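Long-range contact in natural cytotoxicity triggering receptor 2 (PDB 1HKF), which is a cytotoxicity-activating receptor that may help activated natural killer cells lyse tumour cells more efficiently, this chain being its extracellular V-type immunoglobulin domain: residues L40-E49 with D95-P106. Numbering follows the deposited sequence.
Sequences LYEKKGWCKE and DSGHYWCRIYRP
Trp46 and Tyr99 meet on the inner face of an antiparallel strand pair, 43-49 against 97-104, which corresponds to strands C and F of a V-set immunoglobulin fold and illustrates how such a domain builds its core round one tryptophan and one disulfide. The indole of Trp46 reaches across the neighbouring strand, between Tyr99 and Cys101, because chi1, at 178°, swings CG to the side opposite the backbone N. Tyr99 CB sits over its six-membered ring, 3.8 Å from the centroid, while the phenol continues past the pyrrole side, nearly parallel to the indole (15°) but slid so far that the rings barely overlap. Cys101 CB comes up in the indole plane, 3.6 Å from Trp46 CE3, and its sulfur forms the disulfide with Cys32 of the opposing sheet. Met88 and Val86 of that sheet also pack on the indole.

Lys48 stretches extended across the Tyr99 ring, its CG above the face, and delivers NZ to Ser96 O at 2.9 Å, from above the carbonyl plane. Tyr99 OH donates to Asp95 O, which holds the hydroxyl end of the ring.

The other face carries a second disulfide, Cys47 to Cys55, whose Cys47 SG lies over the guanidinium face of Arg102. Tyr104 passes its ring edge along Gly45, where no side chain intervenes. At the other end of the pair, Glu49 receives the indole N-H of Trp100 on the anti lone pair of OE1, an oxygen also salt-bridged to Arg116; the bond from Trp100 NE1 to Glu49 OE1 is short, 2.7 Å, but bent to 133° at the hydrogen.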
ATOM      1  N   LEU A  40      -7.783  18.733 -20.760  1.00 41.37           N
ATOM      2  CA  LEU A  40      -9.046  18.113 -20.352  1.00 40.07           C
ATOM      3  C   LEU A  40      -8.882  17.164 -19.115  1.00 39.37           C
ATOM      4  O   LEU A  40      -7.910  16.378 -19.044  1.00 38.42           O
ATOM      5  CB  LEU A  40      -9.639  17.369 -21.550  1.00 40.10           C
ATOM      6  CG  LEU A  40     -10.512  18.246 -22.454  1.00 41.09           C
ATOM      7  CD1 LEU A  40     -11.218  17.424 -23.512  1.00 39.87           C
ATOM      8  CD2 LEU A  40     -11.547  18.912 -21.594  1.00 41.62           C
ATOM      9  N   TYR A  41      -9.814  17.232 -18.160  1.00 36.39           N
ATOM     10  CA  TYR A  41      -9.690  16.396 -16.970  1.00 34.29           C
ATOM     11  C   TYR A  41     -10.658  15.244 -16.880  1.00 33.26           C
ATOM     12  O   TYR A  41     -11.866  15.426 -16.878  1.00 33.25           O
ATOM     13  CB  TYR A  41      -9.804  17.188 -15.653  1.00 30.86           C
ATOM     14  CG  TYR A  41      -9.529  16.305 -14.407  1.00 28.52           C
ATOM     15  CD1 TYR A  41     -10.568  15.856 -13.588  1.00 29.62           C
ATOM     16  CD2 TYR A  41      -8.233  15.904 -14.088  1.00 28.24           C
ATOM     17  CE1 TYR A  41     -10.320  15.031 -12.487  1.00 27.96           C
ATOM     18  CE2 TYR A  41      -7.966  15.077 -12.992  1.00 29.36           C
ATOM     19  CZ  TYR A  41      -9.022  14.654 -12.203  1.00 26.83           C
ATOM     20  OH  TYR A  41      -8.767  13.875 -11.137  1.00 26.99           O
ATOM     21  N   GLU A  42     -10.098  14.051 -16.742  1.00 32.71           N
ATOM     22  CA  GLU A  42     -10.884  12.835 -16.610  1.00 31.64           C
ATOM     23  C   GLU A  42     -11.082  12.433 -15.142  1.00 31.42           C
ATOM     24  O   GLU A  42     -10.097  12.212 -14.398  1.00 30.25           O
ATOM     25  CB  GLU A  42     -10.186  11.702 -17.354  1.00 31.36           C
ATOM     26  CG  GLU A  42     -10.061  11.888 -18.910  1.00 34.73           C
ATOM     27  CD  GLU A  42      -9.438  10.644 -19.584  1.00 37.05           C
ATOM     28  OE1 GLU A  42      -8.185  10.425 -19.490  1.00 38.00           O
ATOM     29  OE2 GLU A  42     -10.207   9.862 -20.182  1.00 37.34           O
ATOM     30  N   LYS A  43     -12.327  12.338 -14.703  1.00 30.44           N
ATOM     31  CA  LYS A  43     -12.543  11.891 -13.341  1.00 32.54           C
ATOM     32  C   LYS A  43     -11.973  10.462 -13.146  1.00 31.22           C
ATOM     33  O   LYS A  43     -11.991   9.637 -14.071  1.00 29.27           O
ATOM     34  CB  LYS A  43     -14.017  11.927 -13.017  1.00 34.81           C
ATOM     35  CG  LYS A  43     -14.473  13.350 -13.060  1.00 38.48           C
ATOM     36  CD  LYS A  43     -15.912  13.483 -12.683  1.00 41.61           C
ATOM     37  CE  LYS A  43     -16.241  14.979 -12.630  1.00 43.00           C
ATOM     38  NZ  LYS A  43     -17.589  15.110 -11.975  1.00 46.35           N
ATOM     39  N   LYS A  44     -11.459  10.181 -11.951  1.00 28.59           N
ATOM     40  CA  LYS A  44     -10.861   8.861 -11.665  1.00 26.22           C
ATOM     41  C   LYS A  44     -11.753   8.227 -10.628  1.00 26.31           C
ATOM     42  O   LYS A  44     -12.247   8.928  -9.724  1.00 28.07           O
ATOM     43  CB  LYS A  44      -9.446   9.075 -11.132  1.00 25.04           C
ATOM     44  CG  LYS A  44      -8.552  10.017 -12.018  1.00 20.58           C
ATOM     45  CD  LYS A  44      -8.380   9.432 -13.424  1.00 23.52           C
ATOM     46  CE  LYS A  44      -7.290  10.133 -14.223  1.00 20.90           C
ATOM     47  NZ  LYS A  44      -7.511  11.638 -14.207  1.00 25.76           N
ATOM     48  N   GLY A  45     -12.005   6.923 -10.732  1.00 25.76           N
ATOM     49  CA  GLY A  45     -12.893   6.296  -9.749  1.00 25.16           C
ATOM     50  C   GLY A  45     -12.383   4.921  -9.377  1.00 26.57           C
ATOM     51  O   GLY A  45     -11.592   4.318 -10.112  1.00 25.52           O
ATOM     52  N   TRP A  46     -12.831   4.443  -8.226  1.00 27.23           N
ATOM     53  CA  TRP A  46     -12.484   3.113  -7.709  1.00 28.75           C
ATOM     54  C   TRP A  46     -13.836   2.519  -7.317  1.00 29.37           C
ATOM     55  O   TRP A  46     -14.612   3.153  -6.602  1.00 30.36           O
ATOM     56  CB  TRP A  46     -11.600   3.221  -6.461  1.00 28.10           C
ATOM     57  CG  TRP A  46     -11.190   1.877  -5.787  1.00 27.34           C
ATOM     58  CD1 TRP A  46     -11.513   1.472  -4.499  1.00 26.36           C
ATOM     59  CD2 TRP A  46     -10.281   0.875  -6.299  1.00 25.43           C
ATOM     60  NE1 TRP A  46     -10.853   0.304  -4.184  1.00 24.27           N
ATOM     61  CE2 TRP A  46     -10.093  -0.091  -5.260  1.00 25.71           C
ATOM     62  CE3 TRP A  46      -9.600   0.700  -7.532  1.00 25.66           C
ATOM     63  CZ2 TRP A  46      -9.255  -1.212  -5.412  1.00 22.84           C
ATOM     64  CZ3 TRP A  46      -8.773  -0.404  -7.691  1.00 24.92           C
ATOM     65  CH2 TRP A  46      -8.601  -1.362  -6.614  1.00 26.16           C
ATOM     66  N   CYS A  47     -14.145   1.317  -7.800  1.00 30.60           N
ATOM     67  CA  CYS A  47     -15.432   0.752  -7.433  1.00 32.04           C
ATOM     68  C   CYS A  47     -15.302  -0.743  -7.253  1.00 31.32           C
ATOM     69  O   CYS A  47     -14.383  -1.365  -7.757  1.00 31.20           O
ATOM     70  CB  CYS A  47     -16.484   1.077  -8.510  1.00 36.41           C
ATOM     71  SG  CYS A  47     -15.936   0.414 -10.099  1.00 41.80           S
ATOM     72  N   LYS A  48     -16.249  -1.318  -6.533  1.00 32.44           N
ATOM     73  CA  LYS A  48     -16.238  -2.736  -6.260  1.00 33.71           C
ATOM     74  C   LYS A  48     -17.310  -3.475  -7.051  1.00 33.51           C
ATOM     75  O   LYS A  48     -18.464  -3.075  -7.014  1.00 33.47           O
ATOM     76  CB  LYS A  48     -16.475  -2.980  -4.761  1.00 31.74           C
ATOM     77  CG  LYS A  48     -16.238  -4.410  -4.412  1.00 33.04           C
ATOM     78  CD  LYS A  48     -16.244  -4.679  -2.926  1.00 36.17           C
ATOM     79  CE  LYS A  48     -15.747  -6.098  -2.703  1.00 36.57           C
ATOM     80  NZ  LYS A  48     -16.306  -6.714  -1.481  1.00 38.83           N
ATOM     81  N   GLU A  49     -16.955  -4.564  -7.725  1.00 34.85           N
ATOM     82  CA  GLU A  49     -17.962  -5.295  -8.501  1.00 38.61           C
ATOM     83  C   GLU A  49     -19.020  -5.899  -7.623  1.00 41.22           C
ATOM     84  O   GLU A  49     -18.682  -6.620  -6.679  1.00 41.83           O
ATOM     85  CB  GLU A  49     -17.368  -6.467  -9.281  1.00 38.21           C
ATOM     86  CG  GLU A  49     -16.781  -6.124 -10.607  1.00 37.50           C
ATOM     87  CD  GLU A  49     -16.103  -7.294 -11.289  1.00 37.19           C
ATOM     88  OE1 GLU A  49     -15.300  -7.094 -12.203  1.00 39.04           O
ATOM     89  OE2 GLU A  49     -16.409  -8.518 -10.860  1.00 35.67           O
ATOM     90  N   ASP A  95     -13.728  -6.813   2.595  1.00 34.11           N
ATOM     91  CA  ASP A  95     -13.319  -5.976   1.494  1.00 34.21           C
ATOM     92  C   ASP A  95     -12.870  -6.851   0.327  1.00 33.20           C
ATOM     93  O   ASP A  95     -12.652  -6.356  -0.782  1.00 35.11           O
ATOM     94  CB  ASP A  95     -12.156  -5.056   1.888  1.00 34.19           C
ATOM     95  CG  ASP A  95     -12.560  -4.006   2.904  1.00 34.74           C
ATOM     96  OD1 ASP A  95     -13.717  -3.482   2.831  1.00 34.40           O
ATOM     97  OD2 ASP A  95     -11.691  -3.704   3.760  1.00 33.76           O
ATOM     98  N   SER A  96     -12.720  -8.134   0.573  1.00 31.71           N
ATOM     99  CA  SER A  96     -12.252  -9.051  -0.444  1.00 32.02           C
ATOM    100  C   SER A  96     -13.214  -9.020  -1.597  1.00 31.75           C
ATOM    101  O   SER A  96     -14.421  -8.890  -1.405  1.00 29.58           O
ATOM    102  CB  SER A  96     -12.138 -10.479   0.125  1.00 32.18           C
ATOM    103  OG  SER A  96     -10.899 -10.656   0.830  1.00 33.59           O
ATOM    104  N   GLY A  97     -12.690  -9.140  -2.806  1.00 31.38           N
ATOM    105  CA  GLY A  97     -13.590  -9.091  -3.951  1.00 31.21           C
ATOM    106  C   GLY A  97     -12.930  -8.462  -5.173  1.00 30.37           C
ATOM    107  O   GLY A  97     -11.703  -8.212  -5.178  1.00 29.18           O
ATOM    108  N   HIS A  98     -13.735  -8.236  -6.215  1.00 29.95           N
ATOM    109  CA  HIS A  98     -13.231  -7.661  -7.478  1.00 28.33           C
ATOM    110  C   HIS A  98     -13.458  -6.169  -7.453  1.00 26.34           C
ATOM    111  O   HIS A  98     -14.505  -5.704  -7.021  1.00 23.07           O
ATOM    112  CB  HIS A  98     -13.980  -8.263  -8.682  1.00 30.42           C
ATOM    113  CG  HIS A  98     -13.469  -9.609  -9.093  1.00 31.12           C
ATOM    114  ND1 HIS A  98     -14.154 -10.775  -8.836  1.00 32.74           N
ATOM    115  CD2 HIS A  98     -12.304  -9.982  -9.680  1.00 33.85           C
ATOM    116  CE1 HIS A  98     -13.434 -11.809  -9.238  1.00 33.09           C
ATOM    117  NE2 HIS A  98     -12.303 -11.358  -9.751  1.00 33.92           N
ATOM    118  N   TYR A  99     -12.478  -5.435  -7.945  1.00 27.09           N
ATOM    119  CA  TYR A  99     -12.525  -3.975  -7.987  1.00 29.07           C
ATOM    120  C   TYR A  99     -11.988  -3.511  -9.334  1.00 29.89           C
ATOM    121  O   TYR A  99     -11.262  -4.239 -10.010  1.00 31.94           O
ATOM    122  CB  TYR A  99     -11.572  -3.369  -6.914  1.00 28.80           C
ATOM    123  CG  TYR A  99     -11.995  -3.540  -5.452  1.00 27.78           C
ATOM    124  CD1 TYR A  99     -11.834  -4.748  -4.787  1.00 26.50           C
ATOM    125  CD2 TYR A  99     -12.595  -2.500  -4.774  1.00 27.62           C
ATOM    126  CE1 TYR A  99     -12.272  -4.920  -3.467  1.00 28.51           C
ATOM    127  CE2 TYR A  99     -13.043  -2.637  -3.434  1.00 30.33           C
ATOM    128  CZ  TYR A  99     -12.878  -3.860  -2.790  1.00 31.07           C
ATOM    129  OH  TYR A  99     -13.346  -4.000  -1.477  1.00 31.90           O
ATOM    130  N   TRP A 100     -12.292  -2.274  -9.684  1.00 29.83           N
ATOM    131  CA  TRP A 100     -11.764  -1.663 -10.906  1.00 28.99           C
ATOM    132  C   TRP A 100     -11.391  -0.234 -10.598  1.00 28.42           C
ATOM    133  O   TRP A 100     -12.105   0.454  -9.879  1.00 26.89           O
ATOM    134  CB  TRP A 100     -12.823  -1.514 -12.005  1.00 30.56           C
ATOM    135  CG  TRP A 100     -13.411  -2.752 -12.579  1.00 30.59           C
ATOM    136  CD1 TRP A 100     -14.381  -3.523 -12.026  1.00 31.50           C
ATOM    137  CD2 TRP A 100     -13.116  -3.309 -13.847  1.00 29.46           C
ATOM    138  NE1 TRP A 100     -14.713  -4.533 -12.881  1.00 34.18           N
ATOM    139  CE2 TRP A 100     -13.947  -4.423 -14.012  1.00 31.83           C
ATOM    140  CE3 TRP A 100     -12.224  -2.968 -14.877  1.00 30.76           C
ATOM    141  CZ2 TRP A 100     -13.923  -5.216 -15.175  1.00 32.24           C
ATOM    142  CZ3 TRP A 100     -12.193  -3.753 -16.037  1.00 29.53           C
ATOM    143  CH2 TRP A 100     -13.039  -4.865 -16.172  1.00 31.55           C
ATOM    144  N   CYS A 101     -10.266   0.202 -11.130  1.00 29.03           N
ATOM    145  CA  CYS A 101      -9.964   1.604 -11.044  1.00 32.51           C
ATOM    146  C   CYS A 101     -10.438   2.037 -12.488  1.00 32.33           C
ATOM    147  O   CYS A 101     -10.144   1.362 -13.478  1.00 29.64           O
ATOM    148  CB  CYS A 101      -8.479   1.851 -10.800  1.00 34.59           C
ATOM    149  SG  CYS A 101      -7.476   1.326 -12.174  1.00 42.81           S
ATOM    150  N   ARG A 102     -11.278   3.073 -12.565  1.00 31.63           N
ATOM    151  CA  ARG A 102     -11.800   3.551 -13.840  1.00 32.12           C
ATOM    152  C   ARG A 102     -11.485   5.024 -14.096  1.00 33.00           C
ATOM    153  O   ARG A 102     -11.316   5.803 -13.168  1.00 34.62           O
ATOM    154  CB  ARG A 102     -13.293   3.316 -13.903  1.00 32.08           C
ATOM    155  CG  ARG A 102     -13.640   1.880 -14.121  1.00 34.89           C
ATOM    156  CD  ARG A 102     -15.129   1.636 -14.020  1.00 38.58           C
ATOM    157  NE  ARG A 102     -15.417   0.275 -14.443  1.00 43.07           N
ATOM    158  CZ  ARG A 102     -16.604  -0.304 -14.332  1.00 46.25           C
ATOM    159  NH1 ARG A 102     -17.626   0.361 -13.804  1.00 47.31           N
ATOM    160  NH2 ARG A 102     -16.767  -1.552 -14.760  1.00 49.26           N
ATOM    161  N   ILE A 103     -11.372   5.383 -15.365  1.00 31.93           N
ATOM    162  CA  ILE A 103     -11.046   6.741 -15.813  1.00 31.26           C
ATOM    163  C   ILE A 103     -12.164   7.088 -16.815  1.00 32.02           C
ATOM    164  O   ILE A 103     -12.369   6.360 -17.790  1.00 30.24           O
ATOM    165  CB  ILE A 103      -9.684   6.738 -16.507  1.00 29.81           C
ATOM    166  CG1 ILE A 103      -8.656   6.105 -15.585  1.00 30.78           C
ATOM    167  CG2 ILE A 103      -9.302   8.117 -16.901  1.00 30.42           C
ATOM    168  CD1 ILE A 103      -7.248   6.086 -16.130  1.00 31.94           C
ATOM    169  N   TYR A 104     -12.878   8.174 -16.518  1.00 31.53           N
ATOM    170  CA  TYR A 104     -14.075   8.657 -17.237  1.00 31.94           C
ATOM    171  C   TYR A 104     -13.835   9.902 -18.103  1.00 32.91           C
ATOM    172  O   TYR A 104     -13.205  10.878 -17.666  1.00 32.92           O
ATOM    173  CB  TYR A 104     -15.174   8.979 -16.227  1.00 32.52           C
ATOM    174  CG  TYR A 104     -15.489   7.842 -15.299  1.00 36.03           C
ATOM    175  CD1 TYR A 104     -16.396   6.852 -15.679  1.00 36.02           C
ATOM    176  CD2 TYR A 104     -14.863   7.733 -14.040  1.00 37.70           C
ATOM    177  CE1 TYR A 104     -16.675   5.777 -14.839  1.00 38.45           C
ATOM    178  CE2 TYR A 104     -15.125   6.656 -13.186  1.00 39.18           C
ATOM    179  CZ  TYR A 104     -16.031   5.680 -13.595  1.00 39.73           C
ATOM    180  OH  TYR A 104     -16.282   4.603 -12.780  1.00 39.84           O
ATOM    181  N   ARG A 105     -14.350   9.874 -19.326  1.00 31.94           N
ATOM    182  CA  ARG A 105     -14.206  10.984 -20.287  1.00 30.66           C
ATOM    183  C   ARG A 105     -15.162  12.159 -19.956  1.00 29.15           C
ATOM    184  O   ARG A 105     -16.284  11.940 -19.477  1.00 30.44           O
ATOM    185  CB  ARG A 105     -14.395  10.459 -21.748  1.00 30.45           C
ATOM    186  CG  ARG A 105     -13.359   9.425 -22.227  1.00 31.36           C
ATOM    187  CD  ARG A 105     -13.337   9.304 -23.752  1.00 32.07           C
ATOM    188  NE  ARG A 105     -12.578   8.143 -24.242  1.00 31.39           N
ATOM    189  CZ  ARG A 105     -13.058   6.902 -24.304  1.00 31.28           C
ATOM    190  NH1 ARG A 105     -14.306   6.652 -23.919  1.00 31.15           N
ATOM    191  NH2 ARG A 105     -12.298   5.919 -24.749  1.00 29.94           N
ATOM    192  N   PRO A 106     -14.693  13.382 -20.221  1.00 29.33           N
ATOM    193  CA  PRO A 106     -15.543  14.554 -19.903  1.00 30.25           C
ATOM    194  C   PRO A 106     -16.841  14.537 -20.619  1.00 33.88           C
ATOM    195  O   PRO A 106     -17.948  14.535 -20.077  1.00 33.54           O
ATOM    196  CB  PRO A 106     -14.650  15.738 -20.278  1.00 28.04           C
ATOM    197  CG  PRO A 106     -13.259  15.231 -20.093  1.00 27.40           C
ATOM    198  CD  PRO A 106     -13.265  13.811 -20.585  1.00 27.87           C
TER
HETATM  199  O   HOH W   1     -14.756  12.858 -16.542  1.00 31.08           O
HETATM  200  O   HOH W   2     -16.291  -8.146  -5.614  1.00 43.83           O